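Adhesion G-protein coupled receptor G6 (Danio rerio, PDB 6V55) is an adhesion G-protein coupled receptor, also called Gpr126, with a calcium-binding extracellular region and a probable role in myelination. Local coordinates at residues 647-661 with 705-719. Residues are numbered along the deposited sequence; the frame is centred on the assembly and turned at random.
Sequences ALAVVTLPPTLLQNL and FTIKNLQDPVRIEIA. With NAG (2-acetamido-2-deoxy-beta-D-glucopyranose), chain D.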
loop_
_atom_site.group_PDB
_atom_site.type_symbol
_atom_site.label_atom_id
_atom_site.label_comp_id
_atom_site.label_asym_id
_atom_site.label_seq_id
_atom_site.Cartn_x
_atom_site.Cartn_y
_atom_site.Cartn_z
ATOM N N ALA A 647 -39.073 24.685 -8.506
ATOM C CA ALA A 647 -39.163 24.000 -7.226
ATOM C C ALA A 647 -39.590 22.552 -7.414
ATOM O O ALA A 647 -40.347 22.214 -8.328
ATOM C CB ALA A 647 -40.144 24.708 -6.298
ATOM N N LEU A 648 -39.067 21.688 -6.546
ATOM C CA LEU A 648 -39.447 20.280 -6.530
ATOM C C LEU A 648 -40.582 19.993 -5.558
ATOM O O LEU A 648 -41.336 19.031 -5.768
ATOM C CB LEU A 648 -38.239 19.412 -6.168
ATOM C CG LEU A 648 -36.940 19.746 -6.915
ATOM C CD1 LEU A 648 -35.807 18.881 -6.400
ATOM C CD2 LEU A 648 -37.124 19.568 -8.417
ATOM N N ALA A 649 -40.715 20.803 -4.506
ATOM C CA ALA A 649 -41.840 20.696 -3.586
ATOM C C ALA A 649 -42.173 22.080 -3.046
ATOM O O ALA A 649 -41.275 22.811 -2.612
ATOM C CB ALA A 649 -41.531 19.732 -2.448
ATOM N N VAL A 650 -43.451 22.465 -3.126
ATOM C CA VAL A 650 -43.948 23.712 -2.551
ATOM C C VAL A 650 -45.044 23.361 -1.558
ATOM O O VAL A 650 -45.939 22.565 -1.872
ATOM C CB VAL A 650 -44.503 24.678 -3.615
ATOM C CG1 VAL A 650 -44.747 26.069 -3.016
ATOM C CG2 VAL A 650 -43.593 24.775 -4.820
ATOM N N VAL A 651 -44.974 23.951 -0.363
ATOM C CA VAL A 651 -45.995 23.793 0.665
ATOM C C VAL A 651 -46.481 25.183 1.044
ATOM O O VAL A 651 -45.694 26.014 1.509
ATOM C CB VAL A 651 -45.459 23.048 1.896
ATOM C CG1 VAL A 651 -46.495 23.050 3.017
ATOM C CG2 VAL A 651 -45.057 21.624 1.534
ATOM N N THR A 652 -47.766 25.439 0.844
ATOM C CA THR A 652 -48.376 26.718 1.179
ATOM C C THR A 652 -49.367 26.514 2.311
ATOM O O THR A 652 -50.331 25.752 2.164
ATOM C CB THR A 652 -49.076 27.328 -0.030
ATOM O OG1 THR A 652 -48.090 27.685 -1.008
ATOM C CG2 THR A 652 -49.854 28.567 0.390
ATOM N N LEU A 653 -49.123 27.178 3.426
ATOM C CA LEU A 653 -50.021 27.093 4.567
ATOM C C LEU A 653 -51.012 28.252 4.515
ATOM O O LEU A 653 -50.587 29.406 4.378
ATOM C CB LEU A 653 -49.236 27.127 5.875
ATOM C CG LEU A 653 -47.969 26.252 5.922
ATOM C CD1 LEU A 653 -47.115 26.531 7.150
ATOM C CD2 LEU A 653 -48.329 24.781 5.855
ATOM N N PRO A 654 -52.320 27.983 4.621
ATOM C CA PRO A 654 -53.342 29.050 4.529
ATOM C C PRO A 654 -53.286 29.979 5.732
ATOM O O PRO A 654 -52.694 29.625 6.764
ATOM C CB PRO A 654 -54.652 28.251 4.505
ATOM C CG PRO A 654 -54.346 27.037 5.262
ATOM C CD PRO A 654 -52.943 26.671 4.865
ATOM N N PRO A 655 -53.847 31.193 5.635
ATOM C CA PRO A 655 -53.806 32.105 6.793
ATOM C C PRO A 655 -54.690 31.674 7.949
ATOM O O PRO A 655 -54.429 32.086 9.089
ATOM C CB PRO A 655 -54.280 33.442 6.208
ATOM C CG PRO A 655 -54.044 33.321 4.738
ATOM C CD PRO A 655 -54.302 31.891 4.418
ATOM N N THR A 656 -55.703 30.845 7.685
ATOM C CA THR A 656 -56.623 30.289 8.677
ATOM C C THR A 656 -56.159 28.948 9.232
ATOM O O THR A 656 -57.006 28.110 9.570
ATOM C CB THR A 656 -58.004 30.142 8.047
ATOM O OG1 THR A 656 -57.903 29.301 6.887
ATOM C CG2 THR A 656 -58.546 31.490 7.638
ATOM N N LEU A 657 -54.840 28.706 9.317
ATOM C CA LEU A 657 -54.335 27.397 9.734
ATOM C C LEU A 657 -54.548 27.172 11.226
ATOM O O LEU A 657 -54.927 26.071 11.644
ATOM C CB LEU A 657 -52.847 27.256 9.378
ATOM C CG LEU A 657 -52.107 26.015 9.906
ATOM C CD1 LEU A 657 -52.420 24.788 9.073
ATOM C CD2 LEU A 657 -50.625 26.226 9.982
ATOM N N LEU A 658 -54.368 28.217 12.034
ATOM C CA LEU A 658 -54.508 28.113 13.476
ATOM C C LEU A 658 -55.865 28.590 13.976
ATOM O O LEU A 658 -56.011 28.866 15.171
ATOM C CB LEU A 658 -53.397 28.902 14.156
ATOM C CG LEU A 658 -52.029 28.809 13.482
ATOM C CD1 LEU A 658 -51.096 29.898 14.020
ATOM C CD2 LEU A 658 -51.437 27.422 13.681
ATOM N N GLN A 659 -56.858 28.685 13.090
ATOM C CA GLN A 659 -58.123 29.343 13.415
ATOM C C GLN A 659 -58.991 28.494 14.345
ATOM O O GLN A 659 -59.547 29.005 15.327
ATOM C CB GLN A 659 -58.863 29.676 12.113
ATOM C CG GLN A 659 -60.388 29.736 12.185
ATOM C CD GLN A 659 -61.034 29.841 10.802
ATOM O OE1 GLN A 659 -60.816 30.817 10.083
ATOM N NE2 GLN A 659 -61.844 28.845 10.435
ATOM N N ASN A 660 -59.094 27.188 14.077
ATOM C CA ASN A 660 -59.909 26.299 14.899
ATOM C C ASN A 660 -59.102 25.602 15.983
ATOM O O ASN A 660 -59.468 24.492 16.402
ATOM C CB ASN A 660 -60.627 25.264 14.029
ATOM C CG ASN A 660 -61.558 25.894 13.013
ATOM O OD1 ASN A 660 -61.170 26.124 11.872
ATOM N ND2 ASN A 660 -62.791 26.174 13.417
ATOM N N LEU A 661 -58.015 26.211 16.445
ATOM C CA LEU A 661 -57.177 25.625 17.482
ATOM C C LEU A 661 -57.535 26.223 18.829
ATOM O O LEU A 661 -57.809 27.422 18.927
ATOM C CB LEU A 661 -55.692 25.865 17.204
ATOM C CG LEU A 661 -54.977 24.948 16.210
ATOM C CD1 LEU A 661 -53.483 25.148 16.318
ATOM C CD2 LEU A 661 -55.326 23.500 16.452
ATOM N N PHE A 705 -48.016 17.824 17.137
ATOM C CA PHE A 705 -49.416 17.460 16.970
ATOM C C PHE A 705 -49.856 17.823 15.558
ATOM O O PHE A 705 -49.286 18.719 14.926
ATOM C CB PHE A 705 -50.303 18.162 18.026
ATOM C CG PHE A 705 -50.609 19.597 17.712
ATOM C CD1 PHE A 705 -49.612 20.571 17.782
ATOM C CD2 PHE A 705 -51.898 19.972 17.354
ATOM C CE1 PHE A 705 -49.877 21.884 17.490
ATOM C CE2 PHE A 705 -52.193 21.288 17.062
ATOM C CZ PHE A 705 -51.175 22.254 17.132
ATOM N N THR A 706 -50.873 17.118 15.064
ATOM C CA THR A 706 -51.400 17.327 13.717
ATOM C C THR A 706 -52.628 18.227 13.774
ATOM O O THR A 706 -53.544 17.973 14.557
ATOM C CB THR A 706 -51.768 15.992 13.060
ATOM O OG1 THR A 706 -50.711 15.052 13.287
ATOM C CG2 THR A 706 -51.966 16.155 11.555
ATOM N N ILE A 707 -52.639 19.276 12.957
ATOM C CA ILE A 707 -53.803 20.150 12.846
ATOM C C ILE A 707 -54.744 19.514 11.846
ATOM O O ILE A 707 -54.338 19.265 10.716
ATOM C CB ILE A 707 -53.403 21.551 12.379
ATOM C CG1 ILE A 707 -52.377 22.170 13.337
ATOM C CG2 ILE A 707 -54.651 22.389 12.211
ATOM C CD1 ILE A 707 -52.160 23.656 13.104
ATOM N N LYS A 708 -55.989 19.238 12.254
ATOM C CA LYS A 708 -56.910 18.443 11.457
ATOM C C LYS A 708 -58.125 19.270 11.078
ATOM O O LYS A 708 -58.414 20.293 11.720
ATOM C CB LYS A 708 -57.368 17.189 12.202
ATOM C CG LYS A 708 -56.261 16.185 12.388
ATOM C CD LYS A 708 -56.748 14.867 12.967
ATOM C CE LYS A 708 -55.554 13.951 13.246
ATOM N NZ LYS A 708 -55.918 12.703 13.991
ATOM N N ASN A 709 -58.809 18.806 10.006
ATOM C CA ASN A 709 -60.127 19.296 9.570
ATOM C C ASN A 709 -60.143 20.802 9.318
ATOM O O ASN A 709 -60.970 21.528 9.873
ATOM C CB ASN A 709 -61.232 18.907 10.565
ATOM C CG ASN A 709 -61.638 17.414 10.462
ATOM O OD1 ASN A 709 -62.016 16.919 9.388
ATOM N ND2 ASN A 709 -61.580 16.710 11.587
ATOM N N LEU A 710 -59.189 21.267 8.514
ATOM C CA LEU A 710 -59.083 22.693 8.228
ATOM C C LEU A 710 -60.229 23.151 7.318
ATOM O O LEU A 710 -60.810 22.367 6.559
ATOM C CB LEU A 710 -57.731 23.015 7.580
ATOM C CG LEU A 710 -56.443 22.800 8.379
ATOM C CD1 LEU A 710 -55.296 22.439 7.450
ATOM C CD2 LEU A 710 -56.108 24.058 9.177
ATOM N N GLN A 711 -60.571 24.437 7.417
ATOM C CA GLN A 711 -61.614 24.979 6.552
ATOM C C GLN A 711 -61.046 25.421 5.205
ATOM O O GLN A 711 -61.736 25.330 4.179
ATOM C CB GLN A 711 -62.323 26.135 7.265
ATOM C CG GLN A 711 -63.500 26.784 6.522
ATOM C CD GLN A 711 -63.569 28.280 6.777
ATOM O OE1 GLN A 711 -63.693 28.716 7.924
ATOM N NE2 GLN A 711 -63.435 29.076 5.713
ATOM N N ASP A 712 -59.791 25.892 5.186
ATOM C CA ASP A 712 -59.041 26.176 3.966
ATOM C C ASP A 712 -57.830 25.265 3.900
ATOM O O ASP A 712 -57.066 25.196 4.873
ATOM C CB ASP A 712 -58.579 27.631 3.907
ATOM C CG ASP A 712 -59.687 28.596 4.185
ATOM O OD1 ASP A 712 -59.462 29.504 5.016
ATOM O OD2 ASP A 712 -60.782 28.440 3.590
ATOM N N PRO A 713 -57.599 24.591 2.781
ATOM C CA PRO A 713 -56.608 23.513 2.753
ATOM C C PRO A 713 -55.171 24.019 2.689
ATOM O O PRO A 713 -54.896 25.190 2.437
ATOM C CB PRO A 713 -56.969 22.751 1.478
ATOM C CG PRO A 713 -57.557 23.807 0.581
ATOM C CD PRO A 713 -58.288 24.752 1.487
ATOM N N VAL A 714 -54.254 23.093 2.969
ATOM C CA VAL A 714 -52.836 23.272 2.690
ATOM C C VAL A 714 -52.600 22.966 1.221
ATOM O O VAL A 714 -52.983 21.896 0.734
ATOM C CB VAL A 714 -51.993 22.345 3.576
ATOM C CG1 VAL A 714 -50.536 22.714 3.496
ATOM C CG2 VAL A 714 -52.457 22.434 5.001
ATOM N N ARG A 715 -51.966 23.889 0.510
ATOM C CA ARG A 715 -51.591 23.635 -0.877
ATOM C C ARG A 715 -50.234 22.940 -0.876
ATOM O O ARG A 715 -49.214 23.554 -0.552
ATOM C CB ARG A 715 -51.562 24.936 -1.677
ATOM C CG ARG A 715 -51.647 24.767 -3.192
ATOM C CD ARG A 715 -51.165 26.035 -3.861
ATOM N NE ARG A 715 -51.151 25.970 -5.320
ATOM C CZ ARG A 715 -50.061 25.740 -6.056
ATOM N NH1 ARG A 715 -48.876 25.545 -5.477
ATOM N NH2 ARG A 715 -50.158 25.720 -7.383
ATOM N N ILE A 716 -50.222 21.651 -1.209
ATOM C CA ILE A 716 -48.992 20.874 -1.332
ATOM C C ILE A 716 -48.774 20.591 -2.808
ATOM O O ILE A 716 -49.574 19.885 -3.434
ATOM C CB ILE A 716 -49.065 19.555 -0.546
ATOM C CG1 ILE A 716 -49.526 19.784 0.902
ATOM C CG2 ILE A 716 -47.758 18.749 -0.682
ATOM C CD1 ILE A 716 -48.437 20.071 1.867
ATOM N N GLU A 717 -47.700 21.131 -3.367
ATOM C CA GLU A 717 -47.346 20.890 -4.762
ATOM C C GLU A 717 -46.046 20.112 -4.775
ATOM O O GLU A 717 -45.059 20.568 -4.197
ATOM C CB GLU A 717 -47.195 22.207 -5.539
ATOM C CG GLU A 717 -46.431 22.090 -6.872
ATOM C CD GLU A 717 -46.121 23.447 -7.506
ATOM O OE1 GLU A 717 -46.963 24.375 -7.381
ATOM O OE2 GLU A 717 -45.034 23.582 -8.127
ATOM N N ILE A 718 -46.047 18.925 -5.381
ATOM C CA ILE A 718 -44.822 18.139 -5.511
ATOM C C ILE A 718 -44.568 17.861 -6.985
ATOM O O ILE A 718 -45.495 17.532 -7.735
ATOM C CB ILE A 718 -44.845 16.810 -4.716
ATOM C CG1 ILE A 718 -45.640 16.920 -3.419
ATOM C CG2 ILE A 718 -43.434 16.420 -4.346
ATOM C CD1 ILE A 718 -45.877 15.618 -2.751
ATOM N N ALA A 719 -43.308 17.999 -7.393
ATOM C CA ALA A 719 -42.881 17.641 -8.737
ATOM C C ALA A 719 -42.838 16.130 -8.892
ATOM O O ALA A 719 -42.473 15.409 -7.960
ATOM C CB ALA A 719 -41.502 18.222 -9.028
HETATM C C1 NAG D . -63.735 26.758 12.494
HETATM C C2 NAG D . -64.991 25.882 12.314
HETATM C C3 NAG D . -66.002 26.566 11.368
HETATM C C4 NAG D . -66.301 27.998 11.803
HETATM C C5 NAG D . -65.006 28.795 11.916
HETATM C C6 NAG D . -65.224 30.218 12.392
HETATM C C7 NAG D . -64.372 23.514 12.618
HETATM C C8 NAG D . -64.040 22.224 11.930
HETATM N N2 NAG D . -64.639 24.559 11.819
HETATM O O3 NAG D . -67.220 25.829 11.354
HETATM O O4 NAG D . -67.185 28.634 10.885
HETATM O O5 NAG D . -64.136 28.145 12.860
HETATM O O6 NAG D . -64.845 30.436 13.745
HETATM O O7 NAG D . -64.377 23.613 13.841
HETATM O O HOH W 1 -58.275 26.604 7.886
#
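Val650 and Glu717 exchange two backbone hydrogen bonds, each 2.7 Å from N to O, between antiparallel strands 649-653 and 714-719. The strands are central in a sheet of the GAIN domain, between strands 623-628 and 760-765. Glu717 CB lies near Val650 O and CB, at 3.9 and 4.1 Å. CG stands anti to the backbone N (chi1 163°), which runs the chain alongside the valine. CD and OE2 then rest against Val650 CG2, at 3.9 and 3.8 Å, while OE1 takes Arg715 NH1 on its anti side at 2.9 Å. Arg760 is a second salt-bridge partner of OE1. On the other face, Val651 CG2 meets Ile716 CD1. Past the strands, Leu657 CD1 packs on Leu710 CD2 at 3.8 Å, Leu658 and Leu661 on Ile707. Water 1 links Thr656 O to Asp712 N. Gln659 NE2 reaches Gln711 OE1 at 3.1 Å, from above the carbonyl plane of Gln711, and also bonds Asn660 OD1. A leucine at Gln659 would probably leave both oxygens without this donor and the Gln711 amide freer to turn. Backbone bonds thus join the strands, leucines and water the loops, and one amide bond lies beside the Asn660-linked glycan.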